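Local coordinates for protein enoyl-CoA hydratase (Mycobacterium tuberculosis, PDB 4JJT) that probably acts as a lyase of the crotonase-like superfamily, consistent with the hydration of enoyl-CoA thioesters for which its family is named, at residues Arg38-Leu43 with Arg85-Thr90; Arg16-Thr21 with Asp50-Val55; Ile56-Asp61 with Gln180-Ala185; Leu115-His120 with Thr173-His178. All coordinates share one frame; numbering follows the deposited sequence.

Contact 1 (Arg38-Leu43 with Arg85-Thr90); sequences RFFAAL and RWPAMT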
loop_
_atom_site.group_PDB
_atom_site.type_symbol
_atom_site.label_atom_id
_atom_site.label_comp_id
_atom_site.label_asym_id
_atom_site.label_seq_id
_atom_site.Cartn_x
_atom_site.Cartn_y
_atom_site.Cartn_z
ATOM N N ARG A 38 32.382 10.905 4.941
ATOM C CA ARG A 38 32.571 11.289 6.332
ATOM C C ARG A 38 31.258 11.660 7.020
ATOM O O ARG A 38 31.073 11.369 8.202
ATOM C CB ARG A 38 33.586 12.430 6.441
ATOM C CG ARG A 38 34.561 12.268 7.597
ATOM C CD ARG A 38 35.649 13.332 7.576
ATOM N NE ARG A 38 36.472 13.260 6.373
ATOM C CZ ARG A 38 37.506 14.059 6.133
ATOM N NH1 ARG A 38 38.202 13.930 5.013
ATOM N NH2 ARG A 38 37.844 14.990 7.018
ATOM N N PHE A 39 30.352 12.301 6.285
ATOM C CA PHE A 39 29.052 12.676 6.849
ATOM C C PHE A 39 28.241 11.456 7.261
ATOM O O PHE A 39 27.755 11.374 8.390
ATOM C CB PHE A 39 28.236 13.521 5.865
ATOM C CG PHE A 39 26.803 13.728 6.283
ATOM C CD1 PHE A 39 26.480 14.653 7.259
ATOM C CD2 PHE A 39 25.780 12.997 5.700
ATOM C CE1 PHE A 39 25.167 14.843 7.644
ATOM C CE2 PHE A 39 24.467 13.185 6.085
ATOM C CZ PHE A 39 24.162 14.108 7.057
ATOM N N PHE A 40 28.093 10.511 6.340
ATOM C CA PHE A 40 27.304 9.308 6.601
ATOM C C PHE A 40 27.974 8.397 7.624
ATOM O O PHE A 40 27.312 7.588 8.273
ATOM C CB PHE A 40 27.013 8.552 5.299
ATOM C CG PHE A 40 26.088 9.286 4.366
ATOM C CD1 PHE A 40 24.817 9.646 4.773
ATOM C CD2 PHE A 40 26.485 9.608 3.080
ATOM C CE1 PHE A 40 23.967 10.320 3.923
ATOM C CE2 PHE A 40 25.637 10.282 2.225
ATOM C CZ PHE A 40 24.377 10.637 2.646
ATOM N N ALA A 41 29.289 8.534 7.761
ATOM C CA ALA A 41 30.027 7.814 8.788
ATOM C C ALA A 41 29.767 8.467 10.137
ATOM O O ALA A 41 29.665 7.790 11.159
ATOM C CB ALA A 41 31.512 7.814 8.476
ATOM N N ALA A 42 29.658 9.791 10.125
ATOM C CA ALA A 42 29.409 10.562 11.337
ATOM C C ALA A 42 28.043 10.251 11.942
ATOM O O ALA A 42 27.905 10.149 13.161
ATOM C CB ALA A 42 29.531 12.045 11.051
ATOM N N LEU A 43 27.036 10.112 11.085
ATOM C CA LEU A 43 25.688 9.780 11.534
ATOM C C LEU A 43 25.657 8.422 12.219
ATOM O O LEU A 43 25.006 8.254 13.249
ATOM C CB LEU A 43 24.703 9.792 10.363
ATOM C CG LEU A 43 24.237 11.148 9.846
ATOM C CD1 LEU A 43 23.219 10.970 8.725
ATOM C CD2 LEU A 43 23.650 11.964 10.985
ATOM N N ARG A 85 22.258 6.600 1.166
ATOM C CA ARG A 85 23.140 6.055 2.194
ATOM C C ARG A 85 22.718 6.422 3.616
ATOM O O ARG A 85 23.300 5.930 4.582
ATOM C CB ARG A 85 24.576 6.520 1.952
ATOM C CG ARG A 85 25.096 6.195 0.567
ATOM C CD ARG A 85 26.455 6.822 0.328
ATOM N NE ARG A 85 27.460 6.316 1.257
ATOM C CZ ARG A 85 28.716 6.744 1.301
ATOM N NH1 ARG A 85 29.563 6.226 2.178
ATOM N NH2 ARG A 85 29.125 7.692 0.467
ATOM N N TRP A 86 21.715 7.286 3.740
ATOM C CA TRP A 86 21.234 7.721 5.050
ATOM C C TRP A 86 20.760 6.525 5.876
ATOM O O TRP A 86 19.760 5.895 5.547
ATOM C CB TRP A 86 20.103 8.740 4.895
ATOM C CG TRP A 86 19.763 9.484 6.162
ATOM C CD1 TRP A 86 19.104 8.992 7.249
ATOM C CD2 TRP A 86 20.054 10.856 6.459
ATOM N NE1 TRP A 86 18.975 9.964 8.205
ATOM C CE2 TRP A 86 19.548 11.120 7.746
ATOM C CE3 TRP A 86 20.697 11.885 5.766
ATOM C CZ2 TRP A 86 19.662 12.366 8.354
ATOM C CZ3 TRP A 86 20.809 13.123 6.367
ATOM C CH2 TRP A 86 20.293 13.353 7.651
ATOM N N PRO A 87 21.483 6.214 6.961
ATOM C CA PRO A 87 21.253 5.002 7.757
ATOM C C PRO A 87 20.012 5.087 8.643
ATOM O O PRO A 87 19.510 6.177 8.907
ATOM C CB PRO A 87 22.514 4.923 8.620
ATOM C CG PRO A 87 22.900 6.335 8.812
ATOM C CD PRO A 87 22.544 7.055 7.539
ATOM N N ALA A 88 19.528 3.934 9.095
ATOM C CA ALA A 88 18.394 3.885 10.010
ATOM C C ALA A 88 18.826 4.397 11.383
ATOM O O ALA A 88 19.857 3.979 11.909
ATOM C CB ALA A 88 17.851 2.467 10.104
HETATM N N MSE A 89 18.051 5.313 11.955
HETATM C CA MSE A 89 18.426 5.939 13.220
HETATM C C MSE A 89 17.244 6.050 14.184
HETATM O O MSE A 89 16.102 6.238 13.765
HETATM C CB MSE A 89 19.037 7.325 12.975
HETATM C CG MSE A 89 20.283 7.315 12.098
HETATM SE SE MSE A 89 21.096 9.067 11.843
HETATM C CE MSE A 89 21.859 9.314 13.621
ATOM N N THR A 90 17.532 5.935 15.479
ATOM C CA THR A 90 16.511 6.049 16.518
ATOM C C THR A 90 16.676 7.362 17.280
ATOM O O THR A 90 15.873 7.691 18.154
ATOM C CB THR A 90 16.585 4.877 17.513
ATOM O OG1 THR A 90 17.913 4.776 18.041
ATOM C CG2 THR A 90 16.222 3.568 16.826
#
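L43 rests its CD1 methyl on the indole of W86, 3.6 Å from the centroid of the six-membered ring and 5° off the ring normal, so the CH-pi contact falls over the centre of that face. A second CH-pi contact runs the opposite way across the interface: CB of R85 lies 3.8 Å from the centroid of the F40 ring. F39 CD2, from the same helix as F40, lies over the rim of the opposite face.

The aromatic pair F39 and W86 is oblique, with planes at 56° and ring centroids 5.6 Å apart. The closest atoms are F39 CZ and W86 CZ3, at 3.6 Å, and CZ3 arrives at the edge of the phenyl ring, near its plane. F39 can reach it because its CG is anti to the backbone N (chi1 170°). Beyond this contact, W86 stacks on Y111, tying the loop to helix 104-111 as well.

Apolar packing fills in around L43: its CD1 lies 4.1 Å from P87 CD, and its CD2 4.0 Å from the SE of selenomethionine M89, the side chains of L43 and M89 crossing at about a right angle.

R85 NH2 makes a salt bridge to D37, while the bent chain of R85 passes over F40, its guanidinium presenting a face to CD2. Between residues 38-43 and 85-90 the join is made by CH-pi and apolar contacts, while polar bonds from R85 to D37 and from T90 to E47, both on helix 33-48, flank it; within these segments what fixes the fit is how ring faces and methyls are aimed.

Contact 2 (Arg16-Thr21 with Asp50-Val55); sequences RVRTLT and DDIDVV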
loop_
_atom_site.group_PDB
_atom_site.type_symbol
_atom_site.label_atom_id
_atom_site.label_comp_id
_atom_site.label_asym_id
_atom_site.label_seq_id
_atom_site.Cartn_x
_atom_site.Cartn_y
_atom_site.Cartn_z
ATOM N N ARG A 16 25.213 16.172 25.417
ATOM C CA ARG A 16 24.595 15.027 24.751
ATOM C C ARG A 16 24.010 15.371 23.383
ATOM O O ARG A 16 23.130 14.673 22.880
ATOM C CB ARG A 16 23.531 14.384 25.648
ATOM C CG ARG A 16 24.023 14.048 27.045
ATOM C CD ARG A 16 22.951 13.359 27.866
ATOM N NE ARG A 16 22.546 12.092 27.267
ATOM C CZ ARG A 16 23.203 10.948 27.429
ATOM N NH1 ARG A 16 24.301 10.912 28.172
ATOM N NH2 ARG A 16 22.763 9.843 26.845
ATOM N N VAL A 17 24.510 16.447 22.785
ATOM C CA VAL A 17 24.077 16.855 21.454
ATOM C C VAL A 17 25.261 16.873 20.496
ATOM O O VAL A 17 26.257 17.556 20.736
ATOM C CB VAL A 17 23.417 18.247 21.467
ATOM C CG1 VAL A 17 23.092 18.693 20.047
ATOM C CG2 VAL A 17 22.168 18.235 22.334
ATOM N N ARG A 18 25.143 16.112 19.414
ATOM C CA ARG A 18 26.188 16.026 18.403
ATOM C C ARG A 18 25.883 16.923 17.204
ATOM O O ARG A 18 24.910 16.702 16.481
ATOM C CB ARG A 18 26.350 14.571 17.950
ATOM C CG ARG A 18 27.222 14.376 16.721
ATOM C CD ARG A 18 28.681 14.639 17.024
ATOM N NE ARG A 18 29.108 14.007 18.270
ATOM C CZ ARG A 18 29.460 12.731 18.384
ATOM N NH1 ARG A 18 29.426 11.930 17.327
ATOM N NH2 ARG A 18 29.837 12.253 19.560
ATOM N N THR A 19 26.717 17.934 16.995
ATOM C CA THR A 19 26.523 18.850 15.880
ATOM C C THR A 19 27.440 18.488 14.719
ATOM O O THR A 19 28.646 18.326 14.899
ATOM C CB THR A 19 26.777 20.310 16.290
ATOM O OG1 THR A 19 26.045 20.605 17.486
ATOM C CG2 THR A 19 26.337 21.257 15.182
ATOM N N LEU A 20 26.856 18.347 13.533
ATOM C CA LEU A 20 27.620 18.071 12.322
ATOM C C LEU A 20 27.549 19.261 11.375
ATOM O O LEU A 20 26.474 19.631 10.911
ATOM C CB LEU A 20 27.094 16.821 11.617
ATOM C CG LEU A 20 27.028 15.529 12.430
ATOM C CD1 LEU A 20 26.533 14.385 11.556
ATOM C CD2 LEU A 20 28.381 15.200 13.041
ATOM N N THR A 21 28.702 19.855 11.087
ATOM C CA THR A 21 28.755 21.033 10.229
ATOM C C THR A 21 29.467 20.768 8.908
ATOM O O THR A 21 30.661 20.476 8.883
ATOM C CB THR A 21 29.448 22.216 10.935
ATOM O OG1 THR A 21 28.765 22.513 12.158
ATOM C CG2 THR A 21 29.437 23.450 10.043
ATOM N N ASP A 50 26.324 5.917 22.859
ATOM C CA ASP A 50 25.330 5.959 23.931
ATOM C C ASP A 50 25.296 7.296 24.669
ATOM O O ASP A 50 24.367 7.562 25.428
ATOM C CB ASP A 50 25.560 4.824 24.933
ATOM C CG ASP A 50 25.244 3.460 24.353
ATOM O OD1 ASP A 50 24.548 3.399 23.317
ATOM O OD2 ASP A 50 25.685 2.450 24.939
ATOM N N ASP A 51 26.306 8.131 24.449
ATOM C CA ASP A 51 26.371 9.435 25.105
ATOM C C ASP A 51 25.756 10.539 24.251
ATOM O O ASP A 51 25.845 11.718 24.589
ATOM C CB ASP A 51 27.816 9.790 25.461
ATOM C CG ASP A 51 28.348 8.972 26.621
ATOM O OD1 ASP A 51 27.544 8.590 27.498
ATOM O OD2 ASP A 51 29.570 8.714 26.660
ATOM N N ILE A 52 25.135 10.147 23.144
ATOM C CA ILE A 52 24.482 11.093 22.253
ATOM C C ILE A 52 22.985 10.817 22.205
ATOM O O ILE A 52 22.563 9.665 22.130
ATOM C CB ILE A 52 25.079 11.026 20.830
ATOM C CG1 ILE A 52 26.579 11.324 20.871
ATOM C CG2 ILE A 52 24.377 12.000 19.896
ATOM C CD1 ILE A 52 26.919 12.672 21.473
ATOM N N ASP A 53 22.184 11.876 22.266
ATOM C CA ASP A 53 20.733 11.740 22.222
ATOM C C ASP A 53 20.123 12.424 21.001
ATOM O O ASP A 53 19.128 11.953 20.450
ATOM C CB ASP A 53 20.102 12.300 23.501
ATOM C CG ASP A 53 20.484 11.510 24.737
ATOM O OD1 ASP A 53 20.800 10.309 24.605
ATOM O OD2 ASP A 53 20.464 12.090 25.844
ATOM N N VAL A 54 20.713 13.545 20.593
ATOM C CA VAL A 54 20.188 14.335 19.481
ATOM C C VAL A 54 21.319 14.770 18.551
ATOM O O VAL A 54 22.418 15.081 19.005
ATOM C CB VAL A 54 19.436 15.598 19.982
ATOM C CG1 VAL A 54 18.823 16.360 18.815
ATOM C CG2 VAL A 54 18.354 15.225 20.976
ATOM N N VAL A 55 21.045 14.783 17.250
ATOM C CA VAL A 55 22.012 15.257 16.268
ATOM C C VAL A 55 21.539 16.543 15.597
ATOM O O VAL A 55 20.378 16.665 15.213
ATOM C CB VAL A 55 22.288 14.192 15.182
ATOM C CG1 VAL A 55 23.328 14.697 14.194
ATOM C CG2 VAL A 55 22.749 12.900 15.823
#
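R16 grips D53 side-on with two nitrogens, NE on OD2 at 2.5 Å and NH2 on OD1 at 3.0 Å. OD2 lies in the guanidinium plane, but NE meets that oxygen from 46° above the carboxylate plane; NH2 approaches OD1 on the syn side, though also tilted from the carboxylate plane. The two flat groups are consequently turned 47° apart. R201 makes a further salt bridge to OD1, and two cationic partners would be expected to stabilise the ionised carboxylate. NH2 of R16 also makes a weak, bent bond to D50 O, and the carbonyl oxygen of D51 stands over a guanidinium face.

Backbone bonds take over beyond this salt bridge: D53 N donates to R16 O at 3.0 Å and R18 N to V54 O at 2.9 Å. V17 pairs with V54 and R18 with V55 in parallel bridges, as expected for neighbouring strands of a beta-alpha-beta unit, here strand 17-22, helix 33-48 and strand 54-59.

Packing differs on the two sheet faces. V17 and V54 turn to helix 181-193. On the R18 and V55 side, R18 bends at chi2 and chi3, which brings its NH2 to 3.5 Å from I52 CD1, with NE hydrogen-bonded to T13. Further along, L20 CD1 and V55 CG1 meet at 4.2 Å beneath helix 33-48.

Contact 3 (Ile56-Asp61 with Gln180-Ala185); sequences ILTGAD and QLLPTA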
loop_
_atom_site.group_PDB
_atom_site.type_symbol
_atom_site.label_atom_id
_atom_site.label_comp_id
_atom_site.label_asym_id
_atom_site.label_seq_id
_atom_site.Cartn_x
_atom_site.Cartn_y
_atom_site.Cartn_z
ATOM N N ILE A 56 22.445 17.509 15.472
ATOM C CA ILE A 56 22.165 18.743 14.743
ATOM C C ILE A 56 23.008 18.833 13.477
ATOM O O ILE A 56 24.234 18.763 13.525
ATOM C CB ILE A 56 22.429 19.992 15.607
ATOM C CG1 ILE A 56 21.508 19.994 16.833
ATOM C CG2 ILE A 56 22.216 21.262 14.793
ATOM C CD1 ILE A 56 21.656 21.226 17.692
ATOM N N LEU A 57 22.339 18.985 12.342
ATOM C CA LEU A 57 23.018 19.148 11.063
ATOM C C LEU A 57 22.874 20.574 10.557
ATOM O O LEU A 57 21.769 21.105 10.473
ATOM C CB LEU A 57 22.469 18.157 10.033
ATOM C CG LEU A 57 22.927 18.331 8.588
ATOM C CD1 LEU A 57 24.442 18.293 8.488
ATOM C CD2 LEU A 57 22.309 17.258 7.702
ATOM N N THR A 58 23.999 21.190 10.221
ATOM C CA THR A 58 23.995 22.543 9.690
ATOM C C THR A 58 25.182 22.742 8.752
ATOM O O THR A 58 26.020 21.855 8.597
ATOM C CB THR A 58 24.058 23.588 10.814
ATOM O OG1 THR A 58 23.736 24.879 10.286
ATOM C CG2 THR A 58 25.445 23.621 11.436
ATOM N N GLY A 59 25.247 23.906 8.119
ATOM C CA GLY A 59 26.328 24.207 7.201
ATOM C C GLY A 59 27.079 25.470 7.559
ATOM O O GLY A 59 26.560 26.340 8.258
ATOM N N ALA A 60 28.313 25.566 7.079
ATOM C CA ALA A 60 29.105 26.773 7.252
ATOM C C ALA A 60 28.553 27.860 6.343
ATOM O O ALA A 60 28.299 27.623 5.164
ATOM C CB ALA A 60 30.559 26.500 6.927
ATOM N N ASP A 61 28.369 29.050 6.901
ATOM C CA ASP A 61 27.782 30.171 6.175
ATOM C C ASP A 61 28.569 30.538 4.916
ATOM O O ASP A 61 29.785 30.346 4.864
ATOM C CB ASP A 61 27.641 31.374 7.114
ATOM C CG ASP A 61 26.508 31.202 8.106
ATOM O OD1 ASP A 61 25.548 30.468 7.785
ATOM O OD2 ASP A 61 26.571 31.798 9.200
ATOM N N GLN A 180 20.258 33.443 15.754
ATOM C CA GLN A 180 19.499 32.686 16.738
ATOM C C GLN A 180 19.252 31.260 16.262
ATOM O O GLN A 180 18.638 30.461 16.969
ATOM C CB GLN A 180 18.158 33.365 17.019
ATOM C CG GLN A 180 18.250 34.784 17.551
ATOM C CD GLN A 180 18.523 34.831 19.037
ATOM O OE1 GLN A 180 18.680 33.796 19.683
ATOM N NE2 GLN A 180 18.576 36.035 19.588
ATOM N N LEU A 181 19.731 30.947 15.061
ATOM C CA LEU A 181 19.485 29.642 14.446
ATOM C C LEU A 181 19.978 28.468 15.290
ATOM O O LEU A 181 19.181 27.650 15.744
ATOM C CB LEU A 181 20.109 29.575 13.049
ATOM C CG LEU A 181 20.037 28.190 12.398
ATOM C CD1 LEU A 181 18.595 27.788 12.131
ATOM C CD2 LEU A 181 20.849 28.160 11.122
ATOM N N LEU A 182 21.291 28.385 15.479
ATOM C CA LEU A 182 21.887 27.332 16.301
ATOM C C LEU A 182 21.393 27.306 17.756
ATOM O O LEU A 182 21.102 26.229 18.276
ATOM C CB LEU A 182 23.419 27.382 16.247
ATOM C CG LEU A 182 24.105 26.497 15.206
ATOM C CD1 LEU A 182 23.790 25.033 15.477
ATOM C CD2 LEU A 182 23.703 26.889 13.790
ATOM N N PRO A 183 21.312 28.476 18.424
ATOM C CA PRO A 183 20.744 28.477 19.778
ATOM C C PRO A 183 19.329 27.904 19.842
ATOM O O PRO A 183 18.994 27.213 20.804
ATOM C CB PRO A 183 20.732 29.959 20.141
ATOM C CG PRO A 183 21.853 30.526 19.381
ATOM C CD PRO A 183 21.883 29.792 18.082
ATOM N N THR A 184 18.511 28.190 18.834
ATOM C CA THR A 184 17.161 27.637 18.766
ATOM C C THR A 184 17.221 26.123 18.597
ATOM O O THR A 184 16.493 25.381 19.258
ATOM C CB THR A 184 16.357 28.261 17.608
ATOM O OG1 THR A 184 16.086 29.637 17.905
ATOM C CG2 THR A 184 15.041 27.525 17.401
ATOM N N ALA A 185 18.114 25.676 17.720
ATOM C CA ALA A 185 18.302 24.255 17.452
ATOM C C ALA A 185 18.775 23.498 18.687
ATOM O O ALA A 185 18.442 22.326 18.872
ATOM C CB ALA A 185 19.284 24.062 16.307
#
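I56 and A185 make the closest approach, the CD1 methyl of I56 lying 3.6 Å from A185 O and 3.9 Å from A185 CB. The other branch, I56 CG2, meets L182 CD1 at 4.1 Å as the two side chains pass at a slant. L182 then turns its second methyl to T58, the next strand residue whose side chain points to the helix: CD2 lies 4.0 Å from T58 OG1, the two side chains reaching toward each other tip to tip. That hydroxyl stands anti to the backbone N (chi1 -166°). It is hydrogen-bonded to A96 O on the adjacent strand, and its contact with the L182 methyl is van der Waals.

In the second shell, the first turn of the helix is secured by Q180 O, which accepts from T184 N at 2.9 Å and from T184 OG1 at 2.8 Å, from opposite faces of its plane. The strand is held by backbone bonds from I56 to R18 and L20, and from L57 to I94 and A96. The short axes run antiparallel (172°) at a closest approach of 10.2 Å, a helix packed along a strand of the sheet, as in the ClpP/crotonase fold.

Contact 4 (Leu115-His120 with Thr173-His178); sequences LIASEH and TEVVAH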
loop_
_atom_site.group_PDB
_atom_site.type_symbol
_atom_site.label_atom_id
_atom_site.label_comp_id
_atom_site.label_asym_id
_atom_site.label_seq_id
_atom_site.Cartn_x
_atom_site.Cartn_y
_atom_site.Cartn_z
ATOM N N LEU A 115 13.111 20.482 10.995
ATOM C CA LEU A 115 13.815 21.568 10.320
ATOM C C LEU A 115 13.574 22.924 10.975
ATOM O O LEU A 115 12.440 23.289 11.274
ATOM C CB LEU A 115 13.441 21.621 8.838
ATOM C CG LEU A 115 14.110 20.606 7.913
ATOM C CD1 LEU A 115 13.830 20.943 6.456
ATOM C CD2 LEU A 115 15.608 20.538 8.172
ATOM N N ILE A 116 14.660 23.660 11.189
ATOM C CA ILE A 116 14.598 25.026 11.697
ATOM C C ILE A 116 15.342 25.943 10.734
ATOM O O ILE A 116 16.532 25.761 10.485
ATOM C CB ILE A 116 15.227 25.137 13.097
ATOM C CG1 ILE A 116 14.405 24.340 14.113
ATOM C CG2 ILE A 116 15.326 26.594 13.519
ATOM C CD1 ILE A 116 15.075 24.210 15.448
ATOM N N ALA A 117 14.634 26.922 10.185
ATOM C CA ALA A 117 15.181 27.751 9.120
ATOM C C ALA A 117 15.665 29.115 9.594
ATOM O O ALA A 117 15.030 29.762 10.427
ATOM C CB ALA A 117 14.158 27.913 8.003
ATOM N N SER A 118 16.806 29.538 9.060
ATOM C CA SER A 118 17.257 30.912 9.215
ATOM C C SER A 118 16.405 31.778 8.306
ATOM O O SER A 118 15.739 31.273 7.402
ATOM C CB SER A 118 18.730 31.045 8.828
ATOM O OG SER A 118 19.091 32.402 8.672
ATOM N N GLU A 119 16.426 33.085 8.536
ATOM C CA GLU A 119 15.736 34.020 7.657
ATOM C C GLU A 119 16.375 34.017 6.272
ATOM O O GLU A 119 15.787 34.485 5.298
ATOM C CB GLU A 119 15.777 35.429 8.252
ATOM C CG GLU A 119 17.177 35.914 8.585
ATOM C CD GLU A 119 17.181 37.268 9.265
ATOM O OE1 GLU A 119 18.107 37.530 10.064
ATOM O OE2 GLU A 119 16.262 38.076 9.004
ATOM N N HIS A 120 17.587 33.475 6.199
ATOM C CA HIS A 120 18.353 33.428 4.962
ATOM C C HIS A 120 18.217 32.085 4.262
ATOM O O HIS A 120 18.786 31.877 3.191
ATOM C CB HIS A 120 19.826 33.705 5.250
ATOM C CG HIS A 120 20.076 35.062 5.829
ATOM N ND1 HIS A 120 19.367 36.174 5.436
ATOM C CD2 HIS A 120 20.945 35.481 6.779
ATOM C CE1 HIS A 120 19.793 37.228 6.115
ATOM N NE2 HIS A 120 20.748 36.832 6.934
ATOM N N THR A 173 9.628 24.132 10.706
ATOM C CA THR A 173 8.760 24.338 11.860
ATOM C C THR A 173 8.830 25.767 12.380
ATOM O O THR A 173 7.902 26.239 13.035
ATOM C CB THR A 173 9.123 23.381 13.012
ATOM O OG1 THR A 173 10.496 23.568 13.376
ATOM C CG2 THR A 173 8.912 21.937 12.592
ATOM N N GLU A 174 9.928 26.453 12.080
ATOM C CA GLU A 174 10.168 27.775 12.637
ATOM C C GLU A 174 11.215 28.534 11.829
ATOM O O GLU A 174 12.199 27.957 11.368
ATOM C CB GLU A 174 10.625 27.634 14.092
ATOM C CG GLU A 174 10.751 28.933 14.858
ATOM C CD GLU A 174 11.238 28.714 16.276
ATOM O OE1 GLU A 174 11.398 27.539 16.673
ATOM O OE2 GLU A 174 11.466 29.710 16.993
ATOM N N VAL A 175 10.994 29.831 11.651
ATOM C CA VAL A 175 11.990 30.694 11.031
ATOM C C VAL A 175 12.455 31.727 12.047
ATOM O O VAL A 175 11.654 32.493 12.578
ATOM C CB VAL A 175 11.437 31.407 9.788
ATOM C CG1 VAL A 175 12.512 32.287 9.168
ATOM C CG2 VAL A 175 10.927 30.389 8.781
ATOM N N VAL A 176 13.754 31.733 12.325
ATOM C CA VAL A 176 14.312 32.619 13.337
ATOM C C VAL A 176 15.368 33.544 12.747
ATOM O O VAL A 176 15.844 33.322 11.633
ATOM C CB VAL A 176 14.948 31.815 14.485
ATOM C CG1 VAL A 176 13.908 30.918 15.134
ATOM C CG2 VAL A 176 16.114 30.993 13.969
ATOM N N ALA A 177 15.726 34.585 13.495
ATOM C CA ALA A 177 16.802 35.481 13.093
ATOM C C ALA A 177 18.093 34.684 12.984
ATOM O O ALA A 177 18.307 33.742 13.744
ATOM C CB ALA A 177 16.954 36.615 14.093
ATOM N N HIS A 178 18.946 35.069 12.039
ATOM C CA HIS A 178 20.108 34.270 11.654
ATOM C C HIS A 178 21.010 33.840 12.813
ATOM O O HIS A 178 21.392 32.678 12.909
ATOM C CB HIS A 178 20.936 35.005 10.601
ATOM C CG HIS A 178 22.028 34.171 10.012
ATOM N ND1 HIS A 178 21.777 33.096 9.187
ATOM C CD2 HIS A 178 23.374 34.239 10.141
ATOM C CE1 HIS A 178 22.920 32.544 8.825
ATOM N NE2 HIS A 178 23.907 33.220 9.391
#
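S118 meets the ring of H178 at its edge and in its plane, OG lying 2.8 Å from ND1 in a hydrogen bond that either atom could donate. The hydroxyl is anti to the backbone N (chi1 166°), which also lets it accept from H120 N at 3.1 Å and close an ST turn. At the far end of the H178 ring, NE2 bonds D61, so both ring nitrogens have partners and its rotation is fixed. H120 sits obliquely beside it, planes at 45° and centroids 5.0 Å apart, with its own ring covered on one face by E119 CG. The E119 side chain crosses that of H178 at about a right angle, and OE1 accepts from H178 N at 3.3 Å, the donor standing 37° above the carboxylate plane.

These side chains gather toward the C-terminal ends of strand 114-118 and the short, weakly bonded strand 174-176, which runs parallel to it as the last strand of the six-stranded sheet in this chain. E174 O accepts from A117 N at 2.9 Å, and A117 O from V176 N at 3.0 Å. On one face A117 CB meets V175 CG2 at 4.1 Å, with V175 also against helix 163-169; I116, E174 and V176 turn to helix 181-193.

T173 crowns L115 O with two bonds, from its N and from OG1 (2.9 Å), which reach the oxygen from opposite faces of its plane. R153 of the third subunit bonds T173 OG1 and makes a salt bridge to E174.

How the contacts relate
Contacts 2, 3 and 4 all reach one sheet, while contact 1 packs a loop against the helix that follows strand 17-22. L20 joins contacts 1 and 2, its CD1 lying 3.8 Å from L43 CD2. Contacts 2 and 3 share strand 54-59 and meet through a probable hydrogen bond between L20 N and I56 O at 2.7 Å. Contact 3 lies closest to contact 4, with centres 9 Å apart: the link from D61 OD2 to H178 NE2 spans 3.0 Å, and L181 CD1 packs on I116 O. Contacts 1 and 4 stand on opposite sides of the chain's centre, their own centres about 24 Å apart and their nearest atoms about 9 Å.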